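Local coordinates for DUF4973 domain-containing protein (Bacteroides thetaiotaomicron, PDB 4QNI) that is of unknown function but is probably an auxiliary nutrient-binding protein of a gut bacterium, built from two domains, at residues A[24-29]-A[164-169]; A[170-175]-A[208-213]; A[218-223]-A[231-236]. All blocks are in the same frame, centred on the assembly; numbering follows the deposited sequence.

The three contacts follow one another along the chain. Interaction 1 pairs strands of a mixed sheet, whereas interactions 2 and 3 belong to a ten-stranded antiparallel sheet. Centres of interactions 1 and 2 lie about 11 Å apart and the two touch: Asn169 ND2 approaches Asp212 O at 2.7 Å, probably a hydrogen bond, where strand 160-168 gives way to strand 173-176. Interactions 2 and 3, about 14 Å apart between centres, sit on the adjacent strands 205-210 and 215-219, and Tyr209 OH packs on Tyr219 CE2. Interactions 1 and 3 do not touch, their nearest atoms being about 7 Å apart. Ethanediol molecules, probably from the crystallisation liquor, border all three; no natural ligand is identified.

Interaction 1 of 3, residues A[24-29]-A[164-169]; sequences VTNIYV and RIFPFN. With EDO (1,2-ethanediol), chain I.
Asn26, Ile27, Tyr28 and Val29 run in parallel register beside Arg164, Ile165, Phe166 and Pro167, with strand axes 4.6 Å apart and inclined by 27°. Five backbone hydrogen bonds join them, from Arg164 N to Thr25 O at one end to Phe168 N to Val29 O at the other; the bond from Phe166 N to Ile27 O, 2.8 Å long, is nearly straight. Tyr28 and Phe166 leave the same face of the sheet side by side. Their rings are near parallel but slid apart, 5.1 Å between centroids, so that Phe166 CD2 lies over the rim of one Tyr28 face while Tyr28 CE1 meets Phe166 CB at 3.6 Å. Asn26 rises alongside Arg164, its OD1 3.3 Å from Arg164 CB, and one water donates to Asn26 OD1 and accepts from Arg164 NH1. A bend at chi2 (83°) lays the guanidinium over Phe166, whose CZ faces the centre of its plane, and NH2 forms a salt bridge with Glu225. On the opposite face, Val29 CG2 touches Ile165 CG2 at 3.9 Å and Ile27 CG2 touches Ile165 CD1. Phe168 turns its ring edge to the backbone carbonyl carbon of Tyr28. Trp333 stacks on Tyr28 and also meets the Phe168 ring, Tyr50 of strand 47-56 packs on Ile27 and Val29, and strand 160-168 pairs antiparallel with strand 135-142 as well as parallel with strand 24-30.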
loop_
_atom_site.group_PDB
_atom_site.type_symbol
_atom_site.label_atom_id
_atom_site.label_comp_id
_atom_site.label_asym_id
_atom_site.label_seq_id
_atom_site.Cartn_x
_atom_site.Cartn_y
_atom_site.Cartn_z
ATOM N N VAL A 24 6.462 -12.921 12.616
ATOM C CA VAL A 24 7.559 -13.906 12.665
ATOM C C VAL A 24 8.737 -13.427 11.797
ATOM O O VAL A 24 8.546 -13.154 10.613
ATOM C CB VAL A 24 7.089 -15.330 12.253
ATOM C CG1 VAL A 24 8.254 -16.226 11.895
ATOM C CG2 VAL A 24 6.233 -15.981 13.332
ATOM N N THR A 25 9.944 -13.331 12.394
ATOM C CA THR A 25 11.200 -12.992 11.716
ATOM C C THR A 25 11.988 -14.284 11.505
ATOM O O THR A 25 12.206 -15.033 12.445
ATOM C CB THR A 25 12.026 -11.969 12.516
ATOM O OG1 THR A 25 11.217 -10.846 12.830
ATOM C CG2 THR A 25 13.269 -11.518 11.779
ATOM N N ASN A 26 12.433 -14.512 10.281
ATOM C CA ASN A 26 13.196 -15.679 9.907
ATOM C C ASN A 26 14.671 -15.398 10.146
ATOM O O ASN A 26 15.199 -14.410 9.661
ATOM C CB ASN A 26 12.895 -16.056 8.449
ATOM C CG ASN A 26 11.571 -16.774 8.229
ATOM O OD1 ASN A 26 10.860 -17.183 9.147
ATOM N ND2 ASN A 26 11.202 -16.961 6.984
ATOM N N ILE A 27 15.321 -16.240 10.949
ATOM C CA ILE A 27 16.718 -16.103 11.335
ATOM C C ILE A 27 17.445 -17.380 10.944
ATOM O O ILE A 27 17.061 -18.471 11.383
ATOM C CB ILE A 27 16.774 -15.840 12.868
ATOM C CG1 ILE A 27 16.147 -14.491 13.276
ATOM C CG2 ILE A 27 18.150 -16.031 13.455
ATOM C CD1 ILE A 27 16.661 -13.311 12.622
ATOM N N TYR A 28 18.520 -17.240 10.186
ATOM C CA TYR A 28 19.318 -18.359 9.718
ATOM C C TYR A 28 20.584 -18.417 10.540
ATOM O O TYR A 28 21.334 -17.443 10.633
ATOM C CB TYR A 28 19.587 -18.229 8.200
ATOM C CG TYR A 28 18.374 -18.592 7.365
ATOM C CD1 TYR A 28 18.190 -19.895 6.896
ATOM C CD2 TYR A 28 17.395 -17.642 7.060
ATOM C CE1 TYR A 28 17.064 -20.243 6.144
ATOM C CE2 TYR A 28 16.275 -17.975 6.296
ATOM C CZ TYR A 28 16.102 -19.282 5.859
ATOM O OH TYR A 28 15.001 -19.646 5.111
ATOM N N VAL A 29 20.774 -19.556 11.191
ATOM C CA VAL A 29 21.863 -19.828 12.132
ATOM C C VAL A 29 22.641 -21.059 11.626
ATOM O O VAL A 29 22.005 -22.065 11.337
ATOM C CB VAL A 29 21.313 -20.071 13.581
ATOM C CG1 VAL A 29 22.447 -20.159 14.591
ATOM C CG2 VAL A 29 20.284 -19.027 14.001
ATOM N N ARG A 164 11.763 -17.245 13.999
ATOM C CA ARG A 164 11.708 -18.557 13.385
ATOM C C ARG A 164 13.143 -18.929 13.108
ATOM O O ARG A 164 13.807 -18.275 12.276
ATOM C CB ARG A 164 10.852 -18.582 12.103
ATOM C CG ARG A 164 10.902 -19.933 11.384
ATOM C CD ARG A 164 9.920 -20.928 11.974
ATOM N NE ARG A 164 10.024 -22.256 11.365
ATOM C CZ ARG A 164 9.307 -22.686 10.327
ATOM N NH1 ARG A 164 8.475 -21.868 9.701
ATOM N NH2 ARG A 164 9.449 -23.924 9.885
ATOM N N ILE A 165 13.657 -19.880 13.898
ATOM C CA ILE A 165 15.053 -20.265 13.762
ATOM C C ILE A 165 15.214 -21.336 12.742
ATOM O O ILE A 165 14.622 -22.427 12.866
ATOM C CB ILE A 165 15.669 -20.727 15.114
ATOM C CG1 ILE A 165 15.480 -19.663 16.242
ATOM C CG2 ILE A 165 17.129 -21.168 14.934
ATOM C CD1 ILE A 165 16.076 -18.344 15.996
ATOM N N PHE A 166 16.050 -21.052 11.759
ATOM C CA PHE A 166 16.439 -22.073 10.795
ATOM C C PHE A 166 17.926 -22.405 10.926
ATOM O O PHE A 166 18.754 -21.620 10.458
ATOM C CB PHE A 166 16.153 -21.669 9.332
ATOM C CG PHE A 166 14.702 -21.615 8.957
ATOM C CD1 PHE A 166 13.947 -22.782 8.864
ATOM C CD2 PHE A 166 14.080 -20.401 8.712
ATOM C CE1 PHE A 166 12.591 -22.726 8.523
ATOM C CE2 PHE A 166 12.730 -20.354 8.362
ATOM C CZ PHE A 166 11.996 -21.513 8.280
ATOM N N PRO A 167 18.302 -23.561 11.502
ATOM C CA PRO A 167 19.696 -24.010 11.346
ATOM C C PRO A 167 19.992 -24.226 9.857
ATOM O O PRO A 167 19.087 -24.573 9.086
ATOM C CB PRO A 167 19.733 -25.365 12.069
ATOM C CG PRO A 167 18.446 -25.489 12.755
ATOM C CD PRO A 167 17.464 -24.633 12.062
ATOM N N PHE A 168 21.217 -24.025 9.433
ATOM C CA PHE A 168 21.518 -24.343 8.047
ATOM C C PHE A 168 22.810 -25.107 7.966
ATOM O O PHE A 168 23.729 -24.830 8.732
ATOM C CB PHE A 168 21.546 -23.108 7.131
ATOM C CG PHE A 168 22.610 -22.073 7.399
ATOM C CD1 PHE A 168 23.863 -22.159 6.786
ATOM C CD2 PHE A 168 22.343 -20.970 8.211
ATOM C CE1 PHE A 168 24.842 -21.185 7.024
ATOM C CE2 PHE A 168 23.317 -19.982 8.422
ATOM C CZ PHE A 168 24.547 -20.089 7.815
ATOM N N ASN A 169 22.879 -26.059 7.035
ATOM C CA ASN A 169 24.089 -26.784 6.707
ATOM C C ASN A 169 24.387 -26.423 5.233
ATOM O O ASN A 169 23.759 -25.496 4.702
ATOM C CB ASN A 169 23.935 -28.296 6.985
ATOM C CG ASN A 169 22.866 -29.000 6.170
ATOM O OD1 ASN A 169 22.367 -28.490 5.167
ATOM N ND2 ASN A 169 22.449 -30.173 6.616
HETATM C C1 EDO I . 27.808 -26.932 9.441
HETATM O O1 EDO I . 27.470 -28.020 8.594
HETATM C C2 EDO I . 26.709 -25.833 9.473
HETATM O O2 EDO I . 26.835 -24.916 8.379
HETATM O O HOH W 1 8.295 -18.905 8.981
#

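Interaction 2 of 3, residues A[170-175]-A[208-213]; sequences DYSGDY and GYVIDE. With EDO (1,2-ethanediol), chain F.
Ser172 packs against both Gly208 and Val210. Its CB lies 3.3 Å from Gly208 O and 3.6 Å from Val210 CG2; at the tip, OG is 3.3 Å from the same Val210 methyl. With chi1 at 63°, OG is tucked between the backbone N and the carbonyl carbon, and it accepts a hydrogen bond from Asn169 N. The next residue, Gly173, forms an antiparallel hydrogen-bonded pair with Gly208. Gly208 N gives a 2.7 Å bond to Gly173 O, and Gly173 N returns one of 3.1 Å to Gly208 O, arriving in the carbonyl plane on a lone pair. With no side chain on Gly208, the Tyr175 ring sets its edge toward Gly208 N, and its OH donates a short bond of 2.6 Å to Tyr171 O, tying the end of the preceding loop to the strand. Tyr171 carries the far end of the contact: Asp170 CB covers one ring face, CE2 meets Glu213 O edge-on at 3.3 Å, and the hydroxyl is hydrogen-bonded to Glu242 O and Gln214 NE2. A water donates to Glu213 O and accepts from Asp170 N. The chemistry is thus mainly that of backbone amides: two direct bonds between buried glycines start the pairing of strand 173-176 with strand 205-210, the water links the more exposed Asp170 and Glu213, and the weakly positive C-H edge of Tyr171 probably helps to balance the Glu213 carbonyl.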
loop_
_atom_site.group_PDB
_atom_site.type_symbol
_atom_site.label_atom_id
_atom_site.label_comp_id
_atom_site.label_asym_id
_atom_site.label_seq_id
_atom_site.Cartn_x
_atom_site.Cartn_y
_atom_site.Cartn_z
ATOM N N ASP A 170 25.326 -27.110 4.568
ATOM C CA ASP A 170 25.662 -26.781 3.170
ATOM C C ASP A 170 24.547 -27.124 2.180
ATOM O O ASP A 170 24.641 -26.755 1.031
ATOM C CB ASP A 170 26.960 -27.528 2.734
ATOM C CG ASP A 170 28.226 -27.139 3.485
ATOM O OD1 ASP A 170 28.271 -26.026 4.038
ATOM O OD2 ASP A 170 29.186 -27.932 3.478
ATOM N N TYR A 171 23.507 -27.809 2.606
ATOM C CA TYR A 171 22.513 -28.383 1.706
ATOM C C TYR A 171 21.091 -28.002 1.998
ATOM O O TYR A 171 20.179 -28.588 1.400
ATOM C CB TYR A 171 22.615 -29.933 1.826
ATOM C CG TYR A 171 24.032 -30.454 1.902
ATOM C CD1 TYR A 171 24.842 -30.511 0.763
ATOM C CD2 TYR A 171 24.593 -30.829 3.121
ATOM C CE1 TYR A 171 26.181 -30.924 0.845
ATOM C CE2 TYR A 171 25.914 -31.280 3.207
ATOM C CZ TYR A 171 26.705 -31.319 2.069
ATOM O OH TYR A 171 28.009 -31.734 2.181
ATOM N N SER A 172 20.878 -27.070 2.923
ATOM C CA SER A 172 19.529 -26.731 3.330
ATOM C C SER A 172 19.095 -25.352 2.858
ATOM O O SER A 172 19.900 -24.467 2.607
ATOM C CB SER A 172 19.405 -26.825 4.851
ATOM O OG SER A 172 20.270 -25.882 5.457
ATOM N N GLY A 173 17.793 -25.180 2.836
ATOM C CA GLY A 173 17.132 -23.965 2.433
ATOM C C GLY A 173 15.947 -24.321 1.572
ATOM O O GLY A 173 15.511 -25.483 1.543
ATOM N N ASP A 174 15.455 -23.316 0.834
ATOM C CA ASP A 174 14.308 -23.459 -0.043
ATOM C C ASP A 174 14.792 -23.760 -1.447
ATOM O O ASP A 174 15.281 -22.894 -2.192
ATOM C CB ASP A 174 13.370 -22.225 0.030
ATOM C CG ASP A 174 12.721 -22.015 1.406
ATOM O OD1 ASP A 174 12.855 -22.900 2.276
ATOM O OD2 ASP A 174 12.100 -20.963 1.613
ATOM N N TYR A 175 14.679 -25.030 -1.783
ATOM C CA TYR A 175 15.036 -25.534 -3.102
ATOM C C TYR A 175 13.999 -25.122 -4.105
ATOM O O TYR A 175 12.836 -24.948 -3.749
ATOM C CB TYR A 175 15.080 -27.072 -3.064
ATOM C CG TYR A 175 16.356 -27.659 -2.520
ATOM C CD1 TYR A 175 16.568 -27.767 -1.144
ATOM C CD2 TYR A 175 17.291 -28.236 -3.372
ATOM C CE1 TYR A 175 17.729 -28.359 -0.637
ATOM C CE2 TYR A 175 18.424 -28.871 -2.878
ATOM C CZ TYR A 175 18.662 -28.892 -1.514
ATOM O OH TYR A 175 19.845 -29.430 -1.069
ATOM N N GLY A 208 14.127 -27.648 2.400
ATOM C CA GLY A 208 15.061 -28.671 2.856
ATOM C C GLY A 208 15.471 -28.280 4.255
ATOM O O GLY A 208 16.118 -27.251 4.432
ATOM N N TYR A 209 15.038 -29.049 5.264
ATOM C CA TYR A 209 15.309 -28.766 6.676
ATOM C C TYR A 209 16.505 -29.505 7.176
ATOM O O TYR A 209 16.657 -30.681 6.869
ATOM C CB TYR A 209 14.109 -29.192 7.534
ATOM C CG TYR A 209 12.805 -28.564 7.137
ATOM C CD1 TYR A 209 12.006 -29.132 6.148
ATOM C CD2 TYR A 209 12.342 -27.418 7.776
ATOM C CE1 TYR A 209 10.782 -28.564 5.796
ATOM C CE2 TYR A 209 11.097 -26.881 7.475
ATOM C CZ TYR A 209 10.321 -27.457 6.486
ATOM O OH TYR A 209 9.134 -26.868 6.151
ATOM N N VAL A 210 17.287 -28.881 8.041
ATOM C CA VAL A 210 18.471 -29.539 8.625
ATOM C C VAL A 210 18.094 -30.670 9.601
ATOM O O VAL A 210 17.157 -30.534 10.400
ATOM C CB VAL A 210 19.377 -28.506 9.326
ATOM C CG1 VAL A 210 20.506 -29.178 10.085
ATOM C CG2 VAL A 210 19.945 -27.546 8.320
ATOM N N ILE A 211 18.867 -31.778 9.535
ATOM C CA ILE A 211 18.829 -32.912 10.476
ATOM C C ILE A 211 20.162 -32.867 11.216
ATOM O O ILE A 211 20.197 -32.764 12.446
ATOM C CB ILE A 211 18.507 -34.280 9.831
ATOM C CG1 ILE A 211 17.004 -34.316 9.461
ATOM C CG2 ILE A 211 18.876 -35.436 10.806
ATOM C CD1 ILE A 211 16.510 -35.613 8.792
ATOM N N ASP A 212 21.247 -32.913 10.455
ATOM C CA ASP A 212 22.612 -32.748 10.946
ATOM C C ASP A 212 23.439 -32.076 9.822
ATOM O O ASP A 212 22.841 -31.490 8.905
ATOM C CB ASP A 212 23.208 -34.069 11.458
ATOM C CG ASP A 212 23.283 -35.207 10.456
ATOM O OD1 ASP A 212 23.387 -34.923 9.228
ATOM O OD2 ASP A 212 23.325 -36.380 10.899
ATOM N N GLU A 213 24.775 -32.114 9.897
ATOM C CA GLU A 213 25.657 -31.470 8.905
ATOM C C GLU A 213 25.547 -32.017 7.485
ATOM O O GLU A 213 25.825 -31.277 6.537
ATOM C CB GLU A 213 27.124 -31.612 9.307
ATOM C CG GLU A 213 27.524 -30.796 10.509
ATOM C CD GLU A 213 28.969 -30.968 10.941
ATOM O OE1 GLU A 213 29.702 -31.785 10.334
ATOM O OE2 GLU A 213 29.381 -30.249 11.876
HETATM C C1 EDO F . 26.987 -24.502 -0.055
HETATM O O1 EDO F . 25.786 -24.448 -0.811
HETATM C C2 EDO F . 27.297 -23.100 0.539
HETATM O O2 EDO F . 28.512 -23.131 1.288
HETATM O O HOH W 2 27.093 -29.164 5.817
#

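Interaction 3 of 3, residues A[218-223]-A[231-236]; sequences TYAGIV and RKYKIK. With EDO (1,2-ethanediol), chain E; EDO (1,2-ethanediol), chain G.
The Tyr219 ring turns an edge to Tyr233 O, which lies near its plane, while Lys234 CG approaches the same ring obliquely, 4.1 Å from Tyr219 CE1. Phe217 packs edge-to-face with Tyr219, and Tyr209 meets it with the planes at about 70°. The Tyr233 ring carries Lys232 CB over one face, offset toward the rim; Val223 crosses the Tyr233 side chain at about a right angle, its CG2 4.0 Å from Tyr233 CG. Tyr298 also meets the Tyr233 ring, whose hydroxyl is hydrogen-bonded to Ile299 N. Ala220 CB packs against both Ile235 CG1, at 3.6 Å, and Tyr233 CB, at 3.8 Å. Ile235 reaches Ala220 because its CG1 stands beside the backbone N (chi1 -52°). Thr218 and Ile235 form a hydrogen-bonded pair, with Ile235 N to Thr218 O at 2.8 Å; Tyr219 and Lys234 form the antiparallel non-hydrogen-bonded pair beside it, and Ala220 N continues the ladder to Tyr233 O. Thr218 OG1 donates to Tyr219 O from above the carbonyl plane and accepts a weak bond from an ethanediol. Lys234 runs alongside Tyr219, then bends at chi3 (84°); its NZ forms a salt bridge with Asp131 and donates to a second ethanediol, while Phe217 supplies a cation-pi partner. A type II' turn from Ala220 to Val223, closed by Val223 N to Ala220 O, carries the chain out of the strand. The whole is a long-looped beta hairpin, strands 215-219 and 234-240 being antiparallel neighbours in the large sheet of the C-terminal domain.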
loop_
_atom_site.group_PDB
_atom_site.type_symbol
_atom_site.label_atom_id
_atom_site.label_comp_id
_atom_site.label_asym_id
_atom_site.label_seq_id
_atom_site.Cartn_x
_atom_site.Cartn_y
_atom_site.Cartn_z
ATOM N N THR A 218 12.936 -33.307 3.473
ATOM C CA THR A 218 11.875 -32.557 2.802
ATOM C C THR A 218 10.582 -33.272 3.190
ATOM O O THR A 218 10.628 -34.453 3.576
ATOM C CB THR A 218 12.036 -32.497 1.259
ATOM O OG1 THR A 218 11.625 -33.750 0.699
ATOM C CG2 THR A 218 13.450 -32.042 0.751
ATOM N N TYR A 219 9.442 -32.621 3.070
ATOM C CA TYR A 219 8.207 -33.373 3.179
ATOM C C TYR A 219 8.015 -34.134 1.839
ATOM O O TYR A 219 8.549 -33.705 0.811
ATOM C CB TYR A 219 7.005 -32.484 3.518
ATOM C CG TYR A 219 7.115 -31.899 4.907
ATOM C CD1 TYR A 219 7.005 -32.709 6.034
ATOM C CD2 TYR A 219 7.384 -30.548 5.095
ATOM C CE1 TYR A 219 7.202 -32.195 7.308
ATOM C CE2 TYR A 219 7.535 -30.015 6.369
ATOM C CZ TYR A 219 7.448 -30.843 7.473
ATOM O OH TYR A 219 7.568 -30.325 8.730
ATOM N N ALA A 220 7.330 -35.288 1.876
ATOM C CA ALA A 220 7.080 -36.106 0.690
ATOM C C ALA A 220 6.226 -35.356 -0.332
ATOM O O ALA A 220 5.205 -34.770 0.021
ATOM C CB ALA A 220 6.414 -37.417 1.093
ATOM N N GLY A 221 6.697 -35.329 -1.569
ATOM C CA GLY A 221 6.047 -34.653 -2.681
ATOM C C GLY A 221 5.438 -33.284 -2.432
ATOM O O GLY A 221 6.147 -32.305 -2.188
ATOM N N ILE A 222 4.102 -33.216 -2.520
ATOM C CA ILE A 222 3.311 -31.980 -2.403
ATOM C C ILE A 222 3.046 -31.578 -0.963
ATOM O O ILE A 222 2.568 -30.463 -0.730
ATOM C CB ILE A 222 1.995 -32.085 -3.196
ATOM C CG1 ILE A 222 1.162 -33.291 -2.731
ATOM C CG2 ILE A 222 2.301 -32.143 -4.688
ATOM C CD1 ILE A 222 -0.155 -33.227 -3.138
ATOM N N VAL A 223 3.349 -32.470 0.004
ATOM C CA VAL A 223 3.184 -32.161 1.430
ATOM C C VAL A 223 4.150 -31.027 1.773
ATOM O O VAL A 223 5.256 -30.967 1.230
ATOM C CB VAL A 223 3.419 -33.408 2.329
ATOM C CG1 VAL A 223 3.239 -33.081 3.819
ATOM C CG2 VAL A 223 2.515 -34.565 1.922
ATOM N N ARG A 231 4.281 -34.595 9.641
ATOM C CA ARG A 231 5.190 -35.475 10.387
ATOM C C ARG A 231 5.153 -36.932 9.894
ATOM O O ARG A 231 6.143 -37.653 10.042
ATOM C CB ARG A 231 4.897 -35.376 11.900
ATOM C CG ARG A 231 5.110 -33.956 12.474
ATOM C CD ARG A 231 4.488 -33.814 13.855
ATOM N NE ARG A 231 4.675 -32.499 14.480
ATOM C CZ ARG A 231 3.858 -31.450 14.324
ATOM N NH1 ARG A 231 2.832 -31.515 13.481
ATOM N NH2 ARG A 231 4.094 -30.312 14.977
ATOM N N LYS A 232 4.041 -37.340 9.270
ATOM C CA LYS A 232 3.888 -38.673 8.690
ATOM C C LYS A 232 4.646 -38.781 7.343
ATOM O O LYS A 232 4.842 -39.890 6.849
ATOM C CB LYS A 232 2.380 -38.971 8.460
ATOM C CG LYS A 232 1.724 -39.925 9.458
ATOM C CD LYS A 232 0.248 -40.266 9.093
ATOM C CE LYS A 232 0.079 -41.415 8.101
ATOM N NZ LYS A 232 -1.321 -41.936 8.055
ATOM N N TYR A 233 5.067 -37.637 6.754
ATOM C CA TYR A 233 5.662 -37.610 5.412
ATOM C C TYR A 233 7.092 -36.995 5.306
ATOM O O TYR A 233 7.370 -36.288 4.329
ATOM C CB TYR A 233 4.690 -36.862 4.483
ATOM C CG TYR A 233 3.311 -37.487 4.491
ATOM C CD1 TYR A 233 3.051 -38.658 3.778
ATOM C CD2 TYR A 233 2.278 -36.941 5.253
ATOM C CE1 TYR A 233 1.796 -39.256 3.806
ATOM C CE2 TYR A 233 1.016 -37.536 5.288
ATOM C CZ TYR A 233 0.784 -38.696 4.569
ATOM O OH TYR A 233 -0.449 -39.301 4.603
ATOM N N LYS A 234 8.020 -37.347 6.229
ATOM C CA LYS A 234 9.400 -36.830 6.145
ATOM C C LYS A 234 10.313 -37.736 5.303
ATOM O O LYS A 234 10.480 -38.926 5.605
ATOM C CB LYS A 234 10.019 -36.614 7.533
ATOM C CG LYS A 234 9.268 -35.567 8.353
ATOM C CD LYS A 234 9.568 -35.702 9.831
ATOM C CE LYS A 234 10.842 -35.005 10.236
ATOM N NZ LYS A 234 11.206 -35.386 11.612
ATOM N N ILE A 235 10.933 -37.149 4.264
ATOM C CA ILE A 235 11.857 -37.858 3.378
ATOM C C ILE A 235 13.280 -37.332 3.657
ATOM O O ILE A 235 13.565 -36.165 3.410
ATOM C CB ILE A 235 11.443 -37.703 1.878
ATOM C CG1 ILE A 235 9.958 -38.086 1.615
ATOM C CG2 ILE A 235 12.413 -38.457 0.954
ATOM C CD1 ILE A 235 9.426 -39.527 2.141
ATOM N N LYS A 236 14.153 -38.203 4.169
ATOM C CA LYS A 236 15.530 -37.871 4.538
ATOM C C LYS A 236 16.458 -37.917 3.364
ATOM O O LYS A 236 16.385 -38.850 2.565
ATOM C CB LYS A 236 16.049 -38.830 5.618
ATOM C CG LYS A 236 15.408 -38.641 6.990
ATOM C CD LYS A 236 15.753 -39.785 7.963
ATOM C CE LYS A 236 17.213 -39.866 8.381
ATOM N NZ LYS A 236 17.525 -41.131 9.113
HETATM C C1 EDO E . 11.488 -33.612 -2.444
HETATM O O1 EDO E . 11.290 -34.961 -2.073
HETATM C C2 EDO E . 10.771 -33.317 -3.749
HETATM O O2 EDO E . 9.371 -33.320 -3.545
HETATM C C1 EDO G . 14.536 -35.785 12.069
HETATM O O1 EDO G . 13.992 -34.501 11.793
HETATM C C2 EDO G . 15.409 -35.743 13.343
HETATM O O2 EDO G . 14.580 -35.803 14.499
#